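Local coordinates for TSSL1 (Pseudomonas aeruginosa, PDB 4B62), which probably fixes the type VI secretion machinery to the bacterial cell wall through this OmpA-like, peptidoglycan-binding module, one part of a longer membrane protein, at residues P14-F19 and I149-E154; A51-R56 and Q101-E106; D84-A89 and E139-N144. One frame throughout, in Å; residues are numbered along the deposited sequence.

Contact 1: P14-F19 and I149-E154; sequences PRLARF and ITVFAE. With EDO (1,2-ethanediol), chain B.
Pro14 and Ala153 bring the two backbones closest, with their CA atoms 5.0 Å apart, yet no hydrogen bond joins residues 14-19 to residues 149-154. The strand is already paired on both sides: Ile149 and Val151 pair with Val40 and Ser38 of strand 37-43, Thr150 and Phe152 with Leu78 and Gln76. The N-terminal segment lies over the face of the sheet toward which Val151 points, and after Leu16 it curls into a short 3-10 turn.

The Pro14 ring rests on the peptides from Val151 to Ala153. Its CG sits 3.7 Å from Val151 O and its CD 4.0 Å from Ala153 CB. Further in, Leu16 CD1 meets Val151 CG1 at 3.6 Å, the two side chains crossing at a slant; Val151 holds CG1 between its backbone N and carbonyl carbon (chi1 66°), which offers that methyl to the leucine. This apolar patch is part of the alpha/beta core of the OmpA-like fold: Leu16 packs on Ala69 and Val151 on Leu70 of helix 60-72, with Val73 of the following loop and Val77 of strand 77-82 beside them.

Asp33 holds the start of the turn, its two carboxylate oxygens taking the backbone N-H groups of Leu16 and Ala17. On the surface, Arg18 NE bonds Arg15 O at 2.9 Å, from above the carbonyl plane, while Phe19 CZ lies over the centre of the Arg18 guanidinium. Thr150, pointing away from residues 14-19, makes a 2.8 Å hydrogen bond between its OG1 and O1 of an ethanediol, which Arg37 also holds.

Contact 2: A51-R56 and Q101-E106; sequences ASASVR and QARAQE. With PO4 (phosphate ion), chain C.
Arg103 reaches from its helix to Ser52 and grips that residue's carbonyl oxygen side-on with two nitrogens: NE to Ser52 O is 2.8 Å, at 158°, and NH2 to the same oxygen is 3.1 Å and more bent. Ser52 O lies almost exactly in the guanidinium plane, a double hold that fixes how the group is rotated. The chain runs extended from CG to NE, and its CG passes along Ala53 CB on the way. That methyl is the apolar centre of the contact, 3.6 Å from Ala102 CB. One helical turn on, Glu106 has CG anti to its backbone N (chi1 -175°), which lays CG against Ala53 O, 3.2 Å away; a bend at chi2 then carries the carboxylate to a water that joins Glu106 OE2 to Val55 N. A second water accepts from Ala51 N and, weakly, from Arg103 NH2.

Helix 96-115 carries the L-S-x-x-R-A signature of OmpA-like domains. In relatives the arginine at this place contacts the diaminopimelate of peptidoglycan, which is consistent with a similar role for Arg103, although no such ligand is present here.

The loop that presents the carbonyl is shaped by an ST turn, Ser52 OG accepting from Ser54 N at 3.2 Å. A phosphate, probably from the crystallisation liquor, is bound at this turn; Ala53 N donates to its O4 at 2.8 Å and 159°, while the phosphate O1 is modelled too close to Ser52 OG for that bond to be relied on. Tyr93 bonds this phosphate through its hydroxyl and packs against both Ala53 and Ala102, and Phe48 lies against Arg103.

Contact 3: D84-A89 and E139-N144; sequences DNRPIA and EGRARN
Van der Waals contact between Asp84 and Arg141 carries most of this meeting; no hydrogen bond crosses between the segments. Asp84 CB lies 3.7 Å from Arg141 CB, and the carboxylate passes slantwise across the arginine's aliphatic chain, OD2 coming within 3.6 Å of the same CB. The two charged groups stay apart, Asp84 OD2 being 4.7 Å from Arg141 NE, with their planes 65° from one another.

Like charges come next. The guanidinium groups of Arg86 and Arg141 each place NH1 over the rim of the other's face, the planes 33° apart, but the modelled carbons of the two chains are impossibly close, so this detail is doubtful.

Polar bonds work within and around the segments. Asp84 OD1 takes Arg86 N at 2.9 Å, from above the carboxylate plane, closing an Asx turn; it also accepts from Asn96 ND2. Asp84 OD2 forms a salt bridge with Arg145, and Arg141 NH1 donates to Asn135 O. Asp84 belongs to the G-H-S-D-N sequence of this OmpA-like domain, consistent with the diaminopimelate-binding aspartate that relatives pair with the arginine equivalent to Arg103.

The aspartate stands where strand 77-82 gives way to the long loop before helix 96-115. Helix 138-144 packs beside it, its last residue, Asn144, bonding Val132, Ala133 and Asn135 in the loop leading into that helix, just ahead of strand 146-152.

From the N terminus, residues 14-19 wait for nearly the whole chain before contact 1 closes the loop with the end of strand 146-152, so contacts 2 and 3 both fall within its span. The chain next reaches 51-56, whose partner on helix 96-115 closes contact 2; but 84-89 comes first, and it pairs only later with helix 138-144. Contacts 2 and 3 thus cross, and they also touch, Ala51 CB lying 3.7 Å from Ile88 CG2. Together they tie the loops after strands 37-43 and 77-82 to two helices, across the chain's centre from contact 1; their centres lie about 22 and 27 Å from that of contact 1.

Contact 1: P14-F19 and I149-E154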
loop_
_atom_site.group_PDB
_atom_site.type_symbol
_atom_site.label_atom_id
_atom_site.label_comp_id
_atom_site.label_asym_id
_atom_site.label_seq_id
_atom_site.Cartn_x
_atom_site.Cartn_y
_atom_site.Cartn_z
ATOM N N PRO A 14 3.930 -8.182 -15.676
ATOM C CA PRO A 14 4.171 -6.903 -15.014
ATOM C C PRO A 14 5.361 -7.005 -14.080
ATOM O O PRO A 14 5.373 -7.877 -13.204
ATOM C CB PRO A 14 2.876 -6.659 -14.225
ATOM C CG PRO A 14 2.317 -8.022 -13.990
ATOM C CD PRO A 14 2.710 -8.849 -15.182
ATOM N N ARG A 15 6.349 -6.128 -14.261
ATOM C CA ARG A 15 7.591 -6.178 -13.479
ATOM C C ARG A 15 7.916 -4.785 -12.937
ATOM O O ARG A 15 8.172 -3.863 -13.716
ATOM C CB ARG A 15 8.759 -6.662 -14.346
ATOM C CG ARG A 15 8.662 -8.111 -14.832
ATOM C CD ARG A 15 9.876 -8.510 -15.669
ATOM N NE ARG A 15 9.942 -7.799 -16.956
ATOM C CZ ARG A 15 10.965 -7.052 -17.387
ATOM N NH1 ARG A 15 12.063 -6.887 -16.652
ATOM N NH2 ARG A 15 10.890 -6.461 -18.576
ATOM N N LEU A 16 7.900 -4.637 -11.611
ATOM C CA LEU A 16 8.147 -3.338 -10.974
ATOM C C LEU A 16 9.446 -3.213 -10.177
ATOM O O LEU A 16 9.889 -2.093 -9.964
ATOM C CB LEU A 16 6.995 -2.957 -10.043
ATOM C CG LEU A 16 5.616 -2.722 -10.656
ATOM C CD1 LEU A 16 4.657 -2.317 -9.542
ATOM C CD2 LEU A 16 5.629 -1.684 -11.782
ATOM N N ALA A 17 10.048 -4.313 -9.728
ATOM C CA ALA A 17 11.226 -4.228 -8.859
ATOM C C ALA A 17 12.323 -3.401 -9.525
ATOM O O ALA A 17 13.016 -2.614 -8.868
ATOM C CB ALA A 17 11.738 -5.612 -8.498
ATOM N N ARG A 18 12.444 -3.553 -10.844
ATOM C CA ARG A 18 13.420 -2.815 -11.632
ATOM C C ARG A 18 13.282 -1.293 -11.560
ATOM O O ARG A 18 14.228 -0.586 -11.888
ATOM C CB ARG A 18 13.355 -3.267 -13.094
ATOM C CG ARG A 18 12.054 -2.924 -13.810
ATOM C CD ARG A 18 11.862 -3.779 -15.061
ATOM N NE ARG A 18 10.472 -3.721 -15.532
ATOM C CZ ARG A 18 10.064 -3.332 -16.742
ATOM N NH1 ARG A 18 10.925 -2.935 -17.682
ATOM N NH2 ARG A 18 8.760 -3.330 -17.014
ATOM N N PHE A 19 12.117 -0.790 -11.149
ATOM C CA PHE A 19 11.893 0.657 -11.033
ATOM C C PHE A 19 11.948 1.168 -9.595
ATOM O O PHE A 19 11.789 2.374 -9.360
ATOM C CB PHE A 19 10.531 1.027 -11.601
ATOM C CG PHE A 19 10.347 0.640 -13.030
ATOM C CD1 PHE A 19 11.216 1.107 -14.001
ATOM C CD2 PHE A 19 9.307 -0.187 -13.407
ATOM C CE1 PHE A 19 11.054 0.756 -15.326
ATOM C CE2 PHE A 19 9.138 -0.542 -14.730
ATOM C CZ PHE A 19 10.011 -0.070 -15.694
ATOM N N ILE A 149 -0.083 -3.121 -3.015
ATOM C CA ILE A 149 -0.450 -2.494 -4.274
ATOM C C ILE A 149 -0.158 -3.509 -5.390
ATOM O O ILE A 149 0.996 -3.827 -5.664
ATOM C CB ILE A 149 0.357 -1.206 -4.516
ATOM C CG1 ILE A 149 0.131 -0.214 -3.374
ATOM C CG2 ILE A 149 -0.017 -0.564 -5.846
ATOM C CD1 ILE A 149 1.107 0.947 -3.354
ATOM N N THR A 150 -1.210 -4.034 -6.009
ATOM C CA THR A 150 -1.070 -5.044 -7.040
ATOM C C THR A 150 -1.307 -4.398 -8.388
ATOM O O THR A 150 -2.364 -3.817 -8.612
ATOM C CB THR A 150 -2.090 -6.176 -6.824
ATOM O OG1 THR A 150 -1.786 -6.867 -5.609
ATOM C CG2 THR A 150 -2.063 -7.171 -7.967
ATOM N N VAL A 151 -0.323 -4.504 -9.282
ATOM C CA VAL A 151 -0.504 -4.112 -10.676
ATOM C C VAL A 151 -0.585 -5.400 -11.488
ATOM O O VAL A 151 0.279 -6.278 -11.401
ATOM C CB VAL A 151 0.588 -3.153 -11.231
ATOM C CG1 VAL A 151 1.946 -3.804 -11.294
ATOM C CG2 VAL A 151 0.201 -2.663 -12.622
ATOM N N PHE A 152 -1.629 -5.475 -12.286
ATOM C CA PHE A 152 -1.871 -6.602 -13.166
ATOM C C PHE A 152 -1.179 -6.394 -14.515
ATOM O O PHE A 152 -0.662 -5.332 -14.805
ATOM C CB PHE A 152 -3.377 -6.769 -13.356
ATOM C CG PHE A 152 -4.104 -7.095 -12.079
ATOM C CD1 PHE A 152 -4.218 -8.405 -11.661
ATOM C CD2 PHE A 152 -4.670 -6.106 -11.285
ATOM C CE1 PHE A 152 -4.889 -8.730 -10.491
ATOM C CE2 PHE A 152 -5.339 -6.415 -10.109
ATOM C CZ PHE A 152 -5.446 -7.729 -9.713
ATOM N N ALA A 153 -1.162 -7.423 -15.345
ATOM C CA ALA A 153 -0.523 -7.331 -16.659
ATOM C C ALA A 153 -1.108 -6.221 -17.529
ATOM O O ALA A 153 -2.324 -5.999 -17.534
ATOM C CB ALA A 153 -0.637 -8.658 -17.384
ATOM N N GLU A 154 -0.248 -5.531 -18.278
ATOM C CA GLU A 154 -0.719 -4.500 -19.210
ATOM C C GLU A 154 -1.414 -5.160 -20.403
ATOM O O GLU A 154 -2.528 -4.766 -20.770
ATOM C CB GLU A 154 0.434 -3.606 -19.692
ATOM C CG GLU A 154 -0.026 -2.491 -20.629
ATOM C CD GLU A 154 1.081 -1.564 -21.099
ATOM O OE1 GLU A 154 2.047 -1.304 -20.334
ATOM O OE2 GLU A 154 0.953 -1.071 -22.243
HETATM C C1 EDO B . -2.520 -9.589 -4.005
HETATM O O1 EDO B . -2.241 -9.576 -5.417
HETATM C C2 EDO B . -2.345 -10.968 -3.369
HETATM O O2 EDO B . -0.993 -11.428 -3.520
#

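Contact 2: A51-R56 and Q101-E106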
loop_
_atom_site.group_PDB
_atom_site.type_symbol
_atom_site.label_atom_id
_atom_site.label_comp_id
_atom_site.label_asym_id
_atom_site.label_seq_id
_atom_site.Cartn_x
_atom_site.Cartn_y
_atom_site.Cartn_z
ATOM N N ALA A 51 -2.295 5.745 13.380
ATOM C CA ALA A 51 -3.750 5.905 13.474
ATOM C C ALA A 51 -4.358 6.893 12.462
ATOM O O ALA A 51 -5.504 7.295 12.610
ATOM C CB ALA A 51 -4.160 6.270 14.912
ATOM N N SER A 52 -3.603 7.237 11.414
ATOM C CA SER A 52 -4.038 8.187 10.383
ATOM C C SER A 52 -4.049 7.500 9.005
ATOM O O SER A 52 -3.320 6.532 8.799
ATOM C CB SER A 52 -3.085 9.380 10.374
ATOM O OG SER A 52 -3.253 10.234 9.265
ATOM N N ALA A 53 -4.849 8.034 8.083
ATOM C CA ALA A 53 -4.891 7.572 6.697
ATOM C C ALA A 53 -4.417 8.624 5.694
ATOM O O ALA A 53 -4.535 8.439 4.506
ATOM C CB ALA A 53 -6.276 7.050 6.333
ATOM N N SER A 54 -3.843 9.709 6.198
ATOM C CA SER A 54 -3.228 10.713 5.340
ATOM C C SER A 54 -1.765 10.356 5.098
ATOM O O SER A 54 -1.040 10.021 6.026
ATOM C CB SER A 54 -3.314 12.103 5.971
ATOM O OG SER A 54 -4.657 12.546 6.059
ATOM N N VAL A 55 -1.339 10.415 3.844
ATOM C CA VAL A 55 0.058 10.170 3.521
ATOM C C VAL A 55 0.829 11.428 3.894
ATOM O O VAL A 55 0.577 12.500 3.361
ATOM C CB VAL A 55 0.312 9.779 2.058
ATOM C CG1 VAL A 55 1.794 9.533 1.799
ATOM C CG2 VAL A 55 -0.500 8.546 1.692
ATOM N N ARG A 56 1.777 11.278 4.809
ATOM C CA ARG A 56 2.549 12.425 5.302
ATOM C C ARG A 56 3.250 13.121 4.138
ATOM O O ARG A 56 3.729 12.452 3.238
ATOM C CB ARG A 56 3.583 11.987 6.347
ATOM C CG ARG A 56 3.059 11.013 7.388
ATOM C CD ARG A 56 3.891 11.026 8.652
ATOM N NE ARG A 56 3.543 12.136 9.529
ATOM C CZ ARG A 56 4.183 12.421 10.662
ATOM N NH1 ARG A 56 5.232 11.716 11.048
ATOM N NH2 ARG A 56 3.786 13.436 11.400
ATOM N N GLN A 101 -9.427 0.440 5.409
ATOM C CA GLN A 101 -10.115 0.865 4.199
ATOM C C GLN A 101 -9.664 2.250 3.761
ATOM O O GLN A 101 -9.403 2.501 2.578
ATOM C CB GLN A 101 -11.640 0.832 4.395
ATOM C CG GLN A 101 -12.423 1.333 3.201
ATOM C CD GLN A 101 -13.910 1.287 3.394
ATOM O OE1 GLN A 101 -14.498 2.210 3.951
ATOM N NE2 GLN A 101 -14.534 0.227 2.905
ATOM N N ALA A 102 -9.582 3.155 4.728
ATOM C CA ALA A 102 -9.234 4.539 4.433
ATOM C C ALA A 102 -7.798 4.657 3.915
ATOM O O ALA A 102 -7.517 5.447 3.009
ATOM C CB ALA A 102 -9.443 5.422 5.652
ATOM N N ARG A 103 -6.899 3.850 4.481
ATOM C CA ARG A 103 -5.521 3.832 4.031
ATOM C C ARG A 103 -5.405 3.339 2.591
ATOM O O ARG A 103 -4.722 3.946 1.767
ATOM C CB ARG A 103 -4.661 2.989 4.980
ATOM C CG ARG A 103 -4.315 3.743 6.252
ATOM C CD ARG A 103 -3.572 2.907 7.273
ATOM N NE ARG A 103 -3.007 3.759 8.309
ATOM C CZ ARG A 103 -2.090 3.387 9.190
ATOM N NH1 ARG A 103 -1.632 2.136 9.254
ATOM N NH2 ARG A 103 -1.609 4.310 10.014
ATOM N N ALA A 104 -6.092 2.239 2.277
ATOM C CA ALA A 104 -6.088 1.735 0.913
ATOM C C ALA A 104 -6.688 2.759 -0.051
ATOM O O ALA A 104 -6.174 2.996 -1.139
ATOM C CB ALA A 104 -6.857 0.429 0.848
ATOM N N GLN A 105 -7.804 3.337 0.353
ATOM C CA GLN A 105 -8.481 4.277 -0.527
ATOM C C GLN A 105 -7.638 5.539 -0.768
ATOM O O GLN A 105 -7.631 6.082 -1.876
ATOM C CB GLN A 105 -9.843 4.673 0.022
ATOM C CG GLN A 105 -10.727 5.401 -0.987
ATOM C CD GLN A 105 -11.051 4.568 -2.226
ATOM O OE1 GLN A 105 -11.659 3.501 -2.133
ATOM N NE2 GLN A 105 -10.626 5.041 -3.384
ATOM N N GLU A 106 -6.949 6.024 0.272
ATOM C CA GLU A 106 -6.123 7.208 0.090
ATOM C C GLU A 106 -4.979 6.938 -0.902
ATOM O O GLU A 106 -4.685 7.760 -1.791
ATOM C CB GLU A 106 -5.599 7.715 1.424
ATOM C CG GLU A 106 -4.820 9.028 1.331
ATOM C CD GLU A 106 -5.683 10.244 1.002
ATOM O OE1 GLU A 106 -6.928 10.170 1.054
ATOM O OE2 GLU A 106 -5.107 11.306 0.690
HETATM P P PO4 C . -6.052 11.822 9.051
HETATM O O1 PO4 C . -4.613 12.264 9.093
HETATM O O2 PO4 C . -6.557 11.697 10.453
HETATM O O3 PO4 C . -6.894 12.845 8.337
HETATM O O4 PO4 C . -6.225 10.502 8.353
HETATM O O HOH W 1 -1.388 2.998 12.883
HETATM O O HOH W 2 -7.155 10.705 4.348
HETATM O O HOH W 3 -2.848 11.905 1.871
#

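Contact 3: D84-A89 and E139-N144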
loop_
_atom_site.group_PDB
_atom_site.type_symbol
_atom_site.label_atom_id
_atom_site.label_comp_id
_atom_site.label_asym_id
_atom_site.label_seq_id
_atom_site.Cartn_x
_atom_site.Cartn_y
_atom_site.Cartn_z
ATOM N N ASP A 84 -3.166 -4.342 12.074
ATOM C CA ASP A 84 -2.841 -5.342 13.083
ATOM C C ASP A 84 -4.157 -5.668 13.831
ATOM O O ASP A 84 -5.231 -5.311 13.353
ATOM C CB ASP A 84 -1.721 -4.826 14.001
ATOM C CG ASP A 84 -2.069 -3.533 14.683
ATOM O OD1 ASP A 84 -3.276 -3.239 14.848
ATOM O OD2 ASP A 84 -1.112 -2.812 15.051
ATOM N N ASN A 85 -4.079 -6.309 14.993
ATOM C CA ASN A 85 -5.275 -6.596 15.801
ATOM C C ASN A 85 -5.372 -5.740 17.073
ATOM O O ASN A 85 -6.065 -6.107 18.035
ATOM C CB ASN A 85 -5.328 -8.083 16.151
ATOM C CG ASN A 85 -4.253 -8.488 17.132
ATOM O OD1 ASN A 85 -3.333 -7.720 17.417
ATOM N ND2 ASN A 85 -4.370 -9.696 17.668
ATOM N N ARG A 86 -4.707 -4.587 17.046
ATOM C CA ARG A 86 -4.594 -3.681 18.196
ATOM C C ARG A 86 -5.028 -2.289 17.770
ATOM O O ARG A 86 -4.191 -1.421 17.528
ATOM C CB ARG A 86 -3.156 -3.605 18.709
ATOM C CG ARG A 86 -2.461 -4.932 18.894
ATOM C CD ARG A 86 -3.117 -5.854 19.899
ATOM N NE ARG A 86 -2.347 -7.097 20.024
ATOM C CZ ARG A 86 -1.402 -7.337 20.934
ATOM N NH1 ARG A 86 -1.067 -6.427 21.849
ATOM N NH2 ARG A 86 -0.780 -8.512 20.930
ATOM N N PRO A 87 -6.340 -2.063 17.673
ATOM C CA PRO A 87 -6.824 -0.779 17.167
ATOM C C PRO A 87 -6.466 0.420 18.042
ATOM O O PRO A 87 -6.471 0.326 19.274
ATOM C CB PRO A 87 -8.342 -0.967 17.143
ATOM C CG PRO A 87 -8.596 -1.970 18.207
ATOM C CD PRO A 87 -7.448 -2.925 18.108
ATOM N N ILE A 88 -6.160 1.533 17.379
ATOM C CA ILE A 88 -6.004 2.834 18.020
ATOM C C ILE A 88 -7.201 3.644 17.508
ATOM O O ILE A 88 -7.079 4.403 16.543
ATOM C CB ILE A 88 -4.658 3.504 17.632
ATOM C CG1 ILE A 88 -3.468 2.599 17.978
ATOM C CG2 ILE A 88 -4.476 4.843 18.343
ATOM C CD1 ILE A 88 -2.153 3.065 17.384
ATOM N N ALA A 89 -8.365 3.438 18.128
ATOM C CA ALA A 89 -9.621 4.015 17.641
ATOM C C ALA A 89 -9.636 5.533 17.822
ATOM O O ALA A 89 -9.159 6.045 18.840
ATOM C CB ALA A 89 -10.813 3.403 18.359
ATOM N N GLU A 139 7.000 -5.474 16.398
ATOM C CA GLU A 139 7.529 -5.519 15.040
ATOM C C GLU A 139 6.591 -6.287 14.078
ATOM O O GLU A 139 6.412 -5.877 12.933
ATOM C CB GLU A 139 8.960 -6.048 15.023
ATOM C CG GLU A 139 9.079 -7.533 15.204
ATOM C CD GLU A 139 8.971 -8.273 13.884
ATOM O OE1 GLU A 139 9.021 -7.651 12.793
ATOM O OE2 GLU A 139 8.835 -9.473 13.957
ATOM N N GLY A 140 5.968 -7.362 14.564
ATOM C CA GLY A 140 5.020 -8.107 13.755
ATOM C C GLY A 140 3.793 -7.284 13.436
ATOM O O GLY A 140 3.329 -7.270 12.292
ATOM N N ARG A 141 3.272 -6.576 14.433
ATOM C CA ARG A 141 2.135 -5.702 14.174
ATOM C C ARG A 141 2.462 -4.655 13.109
ATOM O O ARG A 141 1.623 -4.338 12.262
ATOM C CB ARG A 141 1.637 -5.063 15.479
ATOM C CG ARG A 141 1.020 -6.086 16.429
ATOM C CD ARG A 141 0.375 -5.452 17.629
ATOM N NE ARG A 141 1.299 -4.792 18.548
ATOM C CZ ARG A 141 1.920 -5.380 19.569
ATOM N NH1 ARG A 141 1.771 -6.681 19.805
ATOM N NH2 ARG A 141 2.698 -4.650 20.376
ATOM N N ALA A 142 3.678 -4.097 13.172
ATOM C CA ALA A 142 4.100 -3.097 12.207
ATOM C C ALA A 142 4.197 -3.661 10.793
ATOM O O ALA A 142 3.977 -2.940 9.835
ATOM C CB ALA A 142 5.416 -2.460 12.632
ATOM N N ARG A 143 4.525 -4.950 10.660
ATOM C CA ARG A 143 4.517 -5.603 9.343
ATOM C C ARG A 143 3.076 -5.853 8.845
ATOM O O ARG A 143 2.813 -5.799 7.636
ATOM C CB ARG A 143 5.301 -6.918 9.370
ATOM C CG ARG A 143 6.791 -6.669 9.429
ATOM C CD ARG A 143 7.643 -7.889 9.228
ATOM N NE ARG A 143 7.746 -8.660 10.453
ATOM C CZ ARG A 143 7.512 -9.970 10.556
ATOM N NH1 ARG A 143 7.164 -10.689 9.492
ATOM N NH2 ARG A 143 7.630 -10.572 11.739
ATOM N N ASN A 144 2.143 -6.116 9.759
ATOM C CA ASN A 144 0.750 -6.370 9.355
ATOM C C ASN A 144 0.024 -5.119 8.896
ATOM O O ASN A 144 -0.763 -5.169 7.946
ATOM C CB ASN A 144 -0.044 -7.047 10.459
ATOM C CG ASN A 144 0.316 -8.515 10.602
ATOM O OD1 ASN A 144 0.738 -9.134 9.640
ATOM N ND2 ASN A 144 0.169 -9.065 11.806
#